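PDB 3WAJ: transmembrane oligosaccharyl transferase from Archaeoglobus fulgidus, which belongs to the STT3/AglB family of membrane oligosaccharyl transferases, joining a helical transmembrane part of the GT-C clan to an AglB core domain and a peripheral domain. Local coordinates for residues P48-R53 and T80-F85; H64-D69 and L525-T530; F71-Y76 and Q532-P537. All blocks are in the same frame, centred on the assembly; numbering follows the deposited sequence.

Contact 1: P48-R53 and T80-F85. With SO4 (sulfate ion), chain C.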
loop_
_atom_site.group_PDB
_atom_site.type_symbol
_atom_site.label_atom_id
_atom_site.label_comp_id
_atom_site.label_asym_id
_atom_site.label_seq_id
_atom_site.Cartn_x
_atom_site.Cartn_y
_atom_site.Cartn_z
ATOM N N PRO A 48 3.779 -5.828 3.307
ATOM C CA PRO A 48 4.610 -6.884 3.906
ATOM C C PRO A 48 4.421 -7.003 5.418
ATOM O O PRO A 48 4.574 -8.098 5.953
ATOM C CB PRO A 48 6.041 -6.444 3.570
ATOM C CG PRO A 48 5.885 -5.625 2.302
ATOM C CD PRO A 48 4.581 -4.882 2.506
ATOM N N TRP A 49 4.097 -5.912 6.103
ATOM C CA TRP A 49 3.813 -6.028 7.531
ATOM C C TRP A 49 2.556 -6.855 7.814
ATOM O O TRP A 49 2.462 -7.523 8.847
ATOM C CB TRP A 49 3.742 -4.651 8.190
ATOM C CG TRP A 49 5.089 -3.987 8.146
ATOM C CD1 TRP A 49 5.614 -3.272 7.106
ATOM C CD2 TRP A 49 6.113 -4.030 9.165
ATOM N NE1 TRP A 49 6.890 -2.852 7.420
ATOM C CE2 TRP A 49 7.220 -3.304 8.675
ATOM C CE3 TRP A 49 6.197 -4.612 10.428
ATOM C CZ2 TRP A 49 8.401 -3.130 9.419
ATOM C CZ3 TRP A 49 7.375 -4.436 11.176
ATOM C CH2 TRP A 49 8.457 -3.699 10.665
ATOM N N TYR A 50 1.595 -6.817 6.899
ATOM C CA TYR A 50 0.369 -7.576 7.098
ATOM C C TYR A 50 0.571 -9.061 6.778
ATOM O O TYR A 50 0.014 -9.922 7.467
ATOM C CB TYR A 50 -0.802 -6.987 6.291
ATOM C CG TYR A 50 -2.111 -7.538 6.771
ATOM C CD1 TYR A 50 -2.647 -7.120 7.990
ATOM C CD2 TYR A 50 -2.797 -8.506 6.044
ATOM C CE1 TYR A 50 -3.853 -7.621 8.472
ATOM C CE2 TYR A 50 -4.025 -9.020 6.512
ATOM C CZ TYR A 50 -4.538 -8.569 7.732
ATOM O OH TYR A 50 -5.722 -9.064 8.221
ATOM N N TYR A 51 1.357 -9.369 5.739
ATOM C CA TYR A 51 1.783 -10.760 5.540
ATOM C C TYR A 51 2.407 -11.302 6.820
ATOM O O TYR A 51 2.054 -12.375 7.292
ATOM C CB TYR A 51 2.723 -10.930 4.339
ATOM C CG TYR A 51 1.914 -11.242 3.117
ATOM C CD1 TYR A 51 1.211 -12.437 3.023
ATOM C CD2 TYR A 51 1.782 -10.315 2.089
ATOM C CE1 TYR A 51 0.406 -12.704 1.931
ATOM C CE2 TYR A 51 0.995 -10.580 0.985
ATOM C CZ TYR A 51 0.306 -11.763 0.915
ATOM O OH TYR A 51 -0.470 -12.014 -0.186
ATOM N N TYR A 52 3.311 -10.513 7.380
ATOM C CA TYR A 52 3.985 -10.826 8.623
ATOM C C TYR A 52 2.966 -11.158 9.711
ATOM O O TYR A 52 3.082 -12.189 10.381
ATOM C CB TYR A 52 4.859 -9.627 8.989
ATOM C CG TYR A 52 5.471 -9.594 10.365
ATOM C CD1 TYR A 52 5.305 -8.467 11.179
ATOM C CD2 TYR A 52 6.243 -10.649 10.849
ATOM C CE1 TYR A 52 5.879 -8.380 12.431
ATOM C CE2 TYR A 52 6.826 -10.575 12.133
ATOM C CZ TYR A 52 6.637 -9.428 12.904
ATOM O OH TYR A 52 7.192 -9.318 14.153
ATOM N N ARG A 53 1.965 -10.292 9.866
ATOM C CA ARG A 53 0.897 -10.503 10.836
ATOM C C ARG A 53 0.213 -11.855 10.578
ATOM O O ARG A 53 -0.027 -12.630 11.510
ATOM C CB ARG A 53 -0.109 -9.334 10.783
ATOM C CG ARG A 53 -1.348 -9.451 11.695
ATOM C CD ARG A 53 -2.454 -10.403 11.126
ATOM N NE ARG A 53 -3.620 -10.411 12.008
ATOM C CZ ARG A 53 -3.654 -11.030 13.185
ATOM N NH1 ARG A 53 -2.604 -11.727 13.596
ATOM N NH2 ARG A 53 -4.740 -10.966 13.938
ATOM N N THR A 80 -9.710 -11.211 4.813
ATOM C CA THR A 80 -8.339 -11.147 4.335
ATOM C C THR A 80 -8.272 -11.619 2.895
ATOM O O THR A 80 -8.439 -12.815 2.623
ATOM C CB THR A 80 -7.412 -12.042 5.200
ATOM O OG1 THR A 80 -7.799 -13.413 5.055
ATOM C CG2 THR A 80 -7.548 -11.692 6.653
ATOM N N HIS A 81 -8.023 -10.708 1.959
ATOM C CA HIS A 81 -7.845 -11.164 0.580
ATOM C C HIS A 81 -6.448 -11.710 0.300
ATOM O O HIS A 81 -6.241 -12.349 -0.734
ATOM C CB HIS A 81 -8.216 -10.097 -0.444
ATOM C CG HIS A 81 -7.239 -8.968 -0.517
ATOM N ND1 HIS A 81 -7.287 -7.892 0.341
ATOM C CD2 HIS A 81 -6.186 -8.748 -1.342
ATOM C CE1 HIS A 81 -6.302 -7.061 0.056
ATOM N NE2 HIS A 81 -5.618 -7.553 -0.966
ATOM N N PHE A 82 -5.494 -11.478 1.199
ATOM C CA PHE A 82 -4.123 -11.967 0.970
ATOM C C PHE A 82 -4.111 -13.476 0.852
ATOM O O PHE A 82 -4.631 -14.178 1.721
ATOM C CB PHE A 82 -3.178 -11.538 2.096
ATOM C CG PHE A 82 -2.680 -10.132 1.967
ATOM C CD1 PHE A 82 -3.292 -9.230 1.085
ATOM C CD2 PHE A 82 -1.584 -9.705 2.706
ATOM C CE1 PHE A 82 -2.827 -7.907 0.970
ATOM C CE2 PHE A 82 -1.104 -8.389 2.594
ATOM C CZ PHE A 82 -1.727 -7.490 1.725
ATOM N N GLY A 83 -3.519 -13.970 -0.227
ATOM C CA GLY A 83 -3.643 -15.369 -0.592
ATOM C C GLY A 83 -2.865 -16.361 0.253
ATOM O O GLY A 83 -1.876 -16.006 0.905
ATOM N N PRO A 84 -3.307 -17.630 0.230
ATOM C CA PRO A 84 -2.608 -18.673 0.983
ATOM C C PRO A 84 -1.217 -18.994 0.454
ATOM O O PRO A 84 -0.407 -19.453 1.259
ATOM C CB PRO A 84 -3.533 -19.896 0.856
ATOM C CG PRO A 84 -4.447 -19.597 -0.320
ATOM C CD PRO A 84 -4.589 -18.104 -0.333
ATOM N N PHE A 85 -0.919 -18.770 -0.825
ATOM C CA PHE A 85 0.422 -19.128 -1.296
ATOM C C PHE A 85 1.537 -18.524 -0.438
ATOM O O PHE A 85 2.404 -19.237 0.088
ATOM C CB PHE A 85 0.678 -18.772 -2.765
ATOM C CG PHE A 85 2.124 -18.966 -3.157
ATOM C CD1 PHE A 85 2.975 -17.881 -3.288
ATOM C CD2 PHE A 85 2.647 -20.248 -3.320
ATOM C CE1 PHE A 85 4.324 -18.060 -3.603
ATOM C CE2 PHE A 85 3.998 -20.442 -3.649
ATOM C CZ PHE A 85 4.840 -19.344 -3.790
HETATM S S SO4 C . -3.686 -6.207 -3.899
HETATM O O1 SO4 C . -3.267 -6.285 -2.493
HETATM O O2 SO4 C . -5.152 -6.232 -3.939
HETATM O O3 SO4 C . -3.180 -4.959 -4.469
HETATM O O4 SO4 C . -3.174 -7.327 -4.698
HETATM O O HOH W 1 -0.304 -15.037 -1.715
#

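Contact 2: H64-D69 and L525-T530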
loop_
_atom_site.group_PDB
_atom_site.type_symbol
_atom_site.label_atom_id
_atom_site.label_comp_id
_atom_site.label_asym_id
_atom_site.label_seq_id
_atom_site.Cartn_x
_atom_site.Cartn_y
_atom_site.Cartn_z
ATOM N N HIS A 64 -3.556 -24.209 9.967
ATOM C CA HIS A 64 -4.740 -23.420 9.655
ATOM C C HIS A 64 -4.382 -21.941 9.540
ATOM O O HIS A 64 -3.378 -21.502 10.094
ATOM C CB HIS A 64 -5.830 -23.642 10.701
ATOM C CG HIS A 64 -6.162 -25.086 10.921
ATOM N ND1 HIS A 64 -7.097 -25.758 10.163
ATOM C CD2 HIS A 64 -5.680 -25.983 11.812
ATOM C CE1 HIS A 64 -7.177 -27.010 10.582
ATOM N NE2 HIS A 64 -6.329 -27.171 11.581
ATOM N N ARG A 65 -5.190 -21.182 8.803
ATOM C CA ARG A 65 -5.000 -19.738 8.729
ATOM C C ARG A 65 -6.346 -19.065 8.850
ATOM O O ARG A 65 -7.375 -19.697 8.623
ATOM C CB ARG A 65 -4.285 -19.316 7.432
ATOM C CG ARG A 65 -4.993 -19.717 6.145
ATOM C CD ARG A 65 -4.636 -18.774 5.008
ATOM N NE ARG A 65 -5.261 -17.452 5.157
ATOM C CZ ARG A 65 -5.106 -16.436 4.311
ATOM N NH1 ARG A 65 -4.333 -16.579 3.245
ATOM N NH2 ARG A 65 -5.722 -15.273 4.538
ATOM N N ILE A 66 -6.339 -17.792 9.241
ATOM C CA ILE A 66 -7.570 -17.005 9.316
ATOM C C ILE A 66 -7.970 -16.488 7.923
ATOM O O ILE A 66 -7.138 -16.407 7.008
ATOM C CB ILE A 66 -7.388 -15.813 10.262
ATOM C CG1 ILE A 66 -6.346 -14.844 9.689
ATOM C CG2 ILE A 66 -6.981 -16.297 11.648
ATOM C CD1 ILE A 66 -6.247 -13.522 10.433
ATOM N N TRP A 67 -9.241 -16.125 7.774
ATOM C CA TRP A 67 -9.752 -15.527 6.539
ATOM C C TRP A 67 -10.522 -14.287 6.907
ATOM O O TRP A 67 -11.176 -13.652 6.071
ATOM C CB TRP A 67 -10.669 -16.524 5.809
ATOM C CG TRP A 67 -9.900 -17.726 5.409
ATOM C CD1 TRP A 67 -9.768 -18.893 6.110
ATOM C CD2 TRP A 67 -9.081 -17.861 4.241
ATOM N NE1 TRP A 67 -8.939 -19.756 5.432
ATOM C CE2 TRP A 67 -8.506 -19.149 4.281
ATOM C CE3 TRP A 67 -8.789 -17.021 3.159
ATOM C CZ2 TRP A 67 -7.653 -19.617 3.276
ATOM C CZ3 TRP A 67 -7.953 -17.481 2.165
ATOM C CH2 TRP A 67 -7.392 -18.771 2.227
ATOM N N PHE A 68 -10.433 -13.950 8.188
ATOM C CA PHE A 68 -11.014 -12.724 8.713
ATOM C C PHE A 68 -10.212 -12.251 9.934
ATOM O O PHE A 68 -9.686 -13.066 10.703
ATOM C CB PHE A 68 -12.493 -12.954 9.050
ATOM C CG PHE A 68 -13.191 -11.739 9.581
ATOM C CD1 PHE A 68 -13.738 -10.805 8.712
ATOM C CD2 PHE A 68 -13.295 -11.526 10.953
ATOM C CE1 PHE A 68 -14.393 -9.675 9.194
ATOM C CE2 PHE A 68 -13.944 -10.396 11.452
ATOM C CZ PHE A 68 -14.496 -9.467 10.568
ATOM N N ASP A 69 -10.099 -10.934 10.093
ATOM C CA ASP A 69 -9.154 -10.367 11.047
ATOM C C ASP A 69 -9.819 -9.231 11.790
ATOM O O ASP A 69 -9.856 -8.107 11.309
ATOM C CB ASP A 69 -7.896 -9.876 10.309
ATOM C CG ASP A 69 -6.815 -9.290 11.253
ATOM O OD1 ASP A 69 -6.953 -9.379 12.492
ATOM O OD2 ASP A 69 -5.808 -8.756 10.747
ATOM N N LEU A 525 -2.844 -14.032 18.129
ATOM C CA LEU A 525 -2.458 -15.348 17.618
ATOM C C LEU A 525 -3.617 -16.332 17.460
ATOM O O LEU A 525 -3.415 -17.471 17.050
ATOM C CB LEU A 525 -1.346 -15.940 18.470
ATOM C CG LEU A 525 -0.129 -15.015 18.542
ATOM C CD1 LEU A 525 0.856 -15.508 19.577
ATOM C CD2 LEU A 525 0.551 -14.925 17.168
ATOM N N GLN A 526 -4.835 -15.888 17.758
ATOM C CA GLN A 526 -5.996 -16.775 17.699
ATOM C C GLN A 526 -6.546 -16.978 16.297
ATOM O O GLN A 526 -6.538 -16.065 15.448
ATOM C CB GLN A 526 -7.137 -16.253 18.577
ATOM C CG GLN A 526 -6.834 -16.270 20.042
ATOM C CD GLN A 526 -6.532 -17.660 20.533
ATOM O OE1 GLN A 526 -5.430 -17.932 21.005
ATOM N NE2 GLN A 526 -7.510 -18.553 20.426
ATOM N N LEU A 527 -7.083 -18.172 16.092
ATOM C CA LEU A 527 -7.668 -18.541 14.827
ATOM C C LEU A 527 -9.103 -18.052 14.782
ATOM O O LEU A 527 -10.027 -18.808 15.058
ATOM C CB LEU A 527 -7.614 -20.061 14.665
ATOM C CG LEU A 527 -8.070 -20.563 13.300
ATOM C CD1 LEU A 527 -7.120 -20.042 12.219
ATOM C CD2 LEU A 527 -8.134 -22.078 13.301
ATOM N N TYR A 528 -9.291 -16.786 14.440
ATOM C CA TYR A 528 -10.634 -16.218 14.381
ATOM C C TYR A 528 -11.477 -16.982 13.374
ATOM O O TYR A 528 -10.974 -17.431 12.346
ATOM C CB TYR A 528 -10.586 -14.732 13.999
ATOM C CG TYR A 528 -9.371 -14.037 14.541
ATOM C CD1 TYR A 528 -9.299 -13.671 15.874
ATOM C CD2 TYR A 528 -8.286 -13.755 13.719
ATOM C CE1 TYR A 528 -8.176 -13.046 16.378
ATOM C CE2 TYR A 528 -7.165 -13.126 14.207
ATOM C CZ TYR A 528 -7.112 -12.774 15.540
ATOM O OH TYR A 528 -5.997 -12.150 16.041
ATOM N N PRO A 529 -12.769 -17.146 13.680
ATOM C CA PRO A 529 -13.726 -17.784 12.766
ATOM C C PRO A 529 -14.191 -16.785 11.712
ATOM O O PRO A 529 -14.285 -15.592 11.995
ATOM C CB PRO A 529 -14.892 -18.151 13.696
ATOM C CG PRO A 529 -14.858 -17.110 14.740
ATOM C CD PRO A 529 -13.394 -16.776 14.963
ATOM N N THR A 530 -14.476 -17.261 10.509
ATOM C CA THR A 530 -14.958 -16.380 9.445
ATOM C C THR A 530 -16.451 -16.114 9.589
ATOM O O THR A 530 -17.252 -17.047 9.578
ATOM C CB THR A 530 -14.672 -16.965 8.057
ATOM O OG1 THR A 530 -13.272 -17.265 7.951
ATOM C CG2 THR A 530 -15.081 -15.969 6.970
HETATM O O HOH W 2 -11.322 -16.946 9.724
#

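Contact 3: F71-Y76 and Q532-P537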
loop_
_atom_site.group_PDB
_atom_site.type_symbol
_atom_site.label_atom_id
_atom_site.label_comp_id
_atom_site.label_asym_id
_atom_site.label_seq_id
_atom_site.Cartn_x
_atom_site.Cartn_y
_atom_site.Cartn_z
ATOM N N PHE A 71 -8.784 -7.799 14.241
ATOM C CA PHE A 71 -7.736 -6.981 14.848
ATOM C C PHE A 71 -7.501 -5.717 14.017
ATOM O O PHE A 71 -6.878 -4.756 14.482
ATOM C CB PHE A 71 -6.448 -7.775 14.934
ATOM C CG PHE A 71 -5.699 -7.616 16.235
ATOM C CD1 PHE A 71 -4.963 -6.465 16.494
ATOM C CD2 PHE A 71 -5.673 -8.654 17.169
ATOM C CE1 PHE A 71 -4.258 -6.330 17.658
ATOM C CE2 PHE A 71 -4.957 -8.524 18.343
ATOM C CZ PHE A 71 -4.249 -7.352 18.591
ATOM N N THR A 72 -8.001 -5.717 12.784
ATOM C CA THR A 72 -7.914 -4.538 11.931
ATOM C C THR A 72 -9.295 -3.985 11.562
ATOM O O THR A 72 -10.317 -4.611 11.849
ATOM C CB THR A 72 -7.089 -4.825 10.683
ATOM O OG1 THR A 72 -6.720 -3.588 10.072
ATOM C CG2 THR A 72 -7.859 -5.706 9.706
ATOM N N TYR A 73 -9.325 -2.805 10.945
ATOM C CA TYR A 73 -10.601 -2.147 10.634
ATOM C C TYR A 73 -11.525 -2.133 11.871
ATOM O O TYR A 73 -12.709 -2.498 11.814
ATOM C CB TYR A 73 -11.259 -2.807 9.396
ATOM C CG TYR A 73 -12.564 -2.177 8.933
ATOM C CD1 TYR A 73 -12.856 -0.836 9.193
ATOM C CD2 TYR A 73 -13.509 -2.931 8.252
ATOM C CE1 TYR A 73 -14.051 -0.272 8.787
ATOM C CE2 TYR A 73 -14.724 -2.381 7.848
ATOM C CZ TYR A 73 -14.988 -1.053 8.115
ATOM O OH TYR A 73 -16.183 -0.506 7.711
ATOM N N TYR A 74 -10.978 -1.689 12.993
ATOM C CA TYR A 74 -11.721 -1.664 14.246
ATOM C C TYR A 74 -12.887 -0.670 14.204
ATOM O O TYR A 74 -12.747 0.448 13.708
ATOM C CB TYR A 74 -10.763 -1.318 15.384
ATOM C CG TYR A 74 -11.373 -1.414 16.761
ATOM C CD1 TYR A 74 -11.447 -2.631 17.435
ATOM C CD2 TYR A 74 -11.843 -0.281 17.403
ATOM C CE1 TYR A 74 -11.994 -2.708 18.718
ATOM C CE2 TYR A 74 -12.395 -0.349 18.672
ATOM C CZ TYR A 74 -12.469 -1.565 19.328
ATOM O OH TYR A 74 -13.009 -1.620 20.610
ATOM N N PRO A 75 -14.040 -1.062 14.761
ATOM C CA PRO A 75 -14.280 -2.346 15.423
ATOM C C PRO A 75 -15.096 -3.303 14.575
ATOM O O PRO A 75 -15.983 -3.970 15.127
ATOM C CB PRO A 75 -15.148 -1.933 16.608
ATOM C CG PRO A 75 -16.072 -0.867 15.949
ATOM C CD PRO A 75 -15.182 -0.140 14.923
ATOM N N TYR A 76 -14.832 -3.372 13.276
ATOM C CA TYR A 76 -15.609 -4.272 12.413
ATOM C C TYR A 76 -14.839 -5.526 12.023
ATOM O O TYR A 76 -15.399 -6.619 11.956
ATOM C CB TYR A 76 -16.077 -3.536 11.145
ATOM C CG TYR A 76 -16.883 -2.295 11.440
ATOM C CD1 TYR A 76 -18.258 -2.371 11.669
ATOM C CD2 TYR A 76 -16.279 -1.042 11.488
ATOM C CE1 TYR A 76 -19.006 -1.225 11.942
ATOM C CE2 TYR A 76 -17.028 0.114 11.770
ATOM C CZ TYR A 76 -18.384 -0.002 11.987
ATOM O OH TYR A 76 -19.126 1.111 12.253
ATOM N N GLN A 532 -20.266 -14.165 8.668
ATOM C CA GLN A 532 -21.090 -13.977 7.477
ATOM C C GLN A 532 -21.109 -12.533 7.014
ATOM O O GLN A 532 -21.299 -12.249 5.825
ATOM C CB GLN A 532 -22.513 -14.466 7.734
ATOM C CG GLN A 532 -22.624 -15.983 7.831
ATOM C CD GLN A 532 -21.919 -16.689 6.677
ATOM O OE1 GLN A 532 -22.394 -16.674 5.533
ATOM N NE2 GLN A 532 -20.765 -17.298 6.970
ATOM N N SER A 533 -20.899 -11.622 7.959
ATOM C CA SER A 533 -20.917 -10.196 7.652
ATOM C C SER A 533 -19.943 -9.430 8.550
ATOM O O SER A 533 -19.509 -9.942 9.588
ATOM C CB SER A 533 -22.338 -9.643 7.796
ATOM O OG SER A 533 -22.385 -8.273 7.438
ATOM N N ASN A 534 -19.585 -8.219 8.132
ATOM C CA ASN A 534 -18.802 -7.303 8.963
ATOM C C ASN A 534 -19.419 -5.903 8.936
ATOM O O ASN A 534 -18.736 -4.893 9.131
ATOM C CB ASN A 534 -17.313 -7.305 8.557
ATOM C CG ASN A 534 -17.042 -6.606 7.222
ATOM O OD1 ASN A 534 -17.946 -6.375 6.412
ATOM N ND2 ASN A 534 -15.777 -6.267 6.992
ATOM N N LYS A 535 -20.724 -5.855 8.689
ATOM C CA LYS A 535 -21.430 -4.581 8.607
ATOM C C LYS A 535 -21.640 -3.967 9.978
ATOM O O LYS A 535 -21.734 -2.753 10.105
ATOM C CB LYS A 535 -22.775 -4.753 7.905
ATOM C CG LYS A 535 -22.664 -5.227 6.475
ATOM C CD LYS A 535 -21.908 -4.225 5.617
ATOM C CE LYS A 535 -21.604 -4.810 4.246
ATOM N NZ LYS A 535 -21.182 -3.762 3.274
ATOM N N GLU A 536 -21.719 -4.816 10.999
ATOM C CA GLU A 536 -21.929 -4.371 12.381
ATOM C C GLU A 536 -20.658 -4.623 13.234
ATOM O O GLU A 536 -19.862 -5.519 12.912
ATOM C CB GLU A 536 -23.177 -5.059 12.966
ATOM C CG GLU A 536 -24.550 -4.532 12.457
ATOM C CD GLU A 536 -25.732 -5.486 12.739
ATOM O OE1 GLU A 536 -25.571 -6.717 12.584
ATOM O OE2 GLU A 536 -26.831 -5.006 13.109
ATOM N N PRO A 537 -20.451 -3.822 14.303
ATOM C CA PRO A 537 -19.255 -3.997 15.144
ATOM C C PRO A 537 -19.041 -5.464 15.555
ATOM O O PRO A 537 -19.986 -6.139 15.909
ATOM C CB PRO A 537 -19.569 -3.141 16.375
ATOM C CG PRO A 537 -20.510 -2.062 15.853
ATOM C CD PRO A 537 -21.352 -2.763 14.813
HETATM O O HOH W 3 -18.341 -2.492 7.739
HETATM O O HOH W 4 -18.168 -7.572 12.210
#

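Contact 1: P48-R53 and T80-F85
Tyr51 OH lies where helix 47-60 meets the loop leading into helix 84-96. It is hydrogen-bonded to His162 ND1, and a water, weakly held, lies between this hydroxyl and Gly83 O. Its phenol ring forms, with Tyr50 and Phe82, an aromatic cluster that packs the first turns of helix 47-60 against 80-85, where Gly83 occupies the N-cap position of helix 84-96. Tyr51 and Phe82 make an offset stack, centroids 4.3 Å apart. The overlap is partial: Phe82 CD2 sits over one face of the tyrosine, displaced toward its rim, and comes within 3.2 Å of Tyr51 CE2, a tight approach. Tyr50, its CG swung anti to the backbone N (chi1 -165°), carries its ring toward the same phenylalanine and turns an edge to its face, an offset edge-to-face pair with planes at 81° in which Tyr50 CD2 lies 3.7 Å from Phe82 CD2. The one phenyl ring thus meets two successive tyrosines of the helix in two different ways.

The cluster also borders bound ions. Phe82 CD1 lies over one face of the His81 imidazole, whose NE2 donates a nearly straight bond (173°) of 3.1 Å, in the plane of the ring, to O1 of a sulfate ion, probably from the crystallisation liquor, which His162 NE2 and Arg426 NH1 bind as well. The Phe82 side chain is also about 6 Å from the zinc ion held by Asp47, Asp161 and His163. On the other flank of the cluster, Tyr50 OH, hydrogen-bonded to Asp69, rests 3.6 Å from Thr80 CG2.

Contact 2: H64-D69 and L525-T530
Ile66 runs alongside Tyr528, the two side chains extending in a common direction, where the stretch entering strand 68-69 packs on an inverse gamma turn centred on Leu527. The isoleucine takes the rotamer with CG1 between its backbone N and carbonyl carbon (chi1 65°), which spreads both branches along the phenol: CG2 touches Tyr528 CD2 at 3.5 Å, while Ile66 CD1 reaches the ring edge in plane, 3.9 Å from CE2 of Tyr528. The phenol ends in hydrogen bonds to Tyr523 O and Arg53 NH2, and Gln526 O, from the same turn, stands above the centre of one ring face.

Leu527 extends its side chain with CG opposite the backbone N (chi1 -174°), and the two methyls divide the work. CD1 presses on the backbone, 3.6 Å from Arg65 C, and CD2 meets His64 CB at 3.8 Å. Arg65 bends toward the residue that follows it: NE (2.8 Å) and NH2 (3.1 Å) both grip Ile66 O side-on, and one guanidinium face lies against the indole of Trp67.

A water joins the two segments. It accepts from Trp67 N at 3.0 Å, donates to Tyr528 O, and is bonded at 2.7 Å to Thr530 OG1.

Contact 3: F71-Y76 and Q532-P537
Tyr76 and the backbone of 534-537 make the close-packed half of this contact. The tyrosine is set with CG beside its backbone N and anti to the carbonyl carbon (chi1 -57°), which lays CB and one border of the ring along successive peptide groups: CB is 3.6 Å from Asn534 O, CD1 meets Glu536 C edge-on, and CE1 is 3.6 Å from Lys535 O. The far end of the same border touches a side chain, with CE1 4.0 Å from Pro537 CD. Next to it Pro75 and Pro537 run alongside each other, and Pro537 CA approaches Pro75 O at 3.3 Å in a CA-H...O contact. Just past the segment, Phe538 is backbone hydrogen-bonded to Pro75.

Both partners are shaped by turns. A cis peptide precedes Pro75, and Tyr76 N bonds to Tyr73 O at 2.7 Å, as in a type VI beta-turn; this belongs to the loop between strands 68-69 and 78-79. Across from it, Ser533 OG accepts from Lys535 N, forming an ST turn.

Around Tyr73 and Asn534 the fit is looser. Tyr73 turns its ring edge to Asn534, CE2 lying 4.1 Å from ND2 with ring and amide planes 78° apart, and that amide nitrogen is hydrogen-bonded to Gly77 O. One water bridges Tyr73 OH to Asn534 O. The solvent side is the exposed run Lys535, Glu536 and Pro537, where a second water donates to Tyr76 O at 2.9 Å and to Glu536 O.

From the N terminus the chain runs through helix 47-60, out along strands 68-69 and 78-79 with the turn between them, and back into helix 84-96. Contact 1 closes this excursion, a local loop of 26 residues. Contacts 2 and 3 each close a span of 455 residues, bringing the loop between helix 517-524 and strand 546-548, in the AglB core region, onto the excursion itself. All pairs cross and none nests: 64-69 and 71-76 lie inside the loop of contact 1 with partners far beyond it, and 71-76 follows 64-69 as 532-537 follows 525-530. Asp69 and Arg53 join contacts 1 and 2; Phe68 packing on Tyr76 joins contacts 2 and 3.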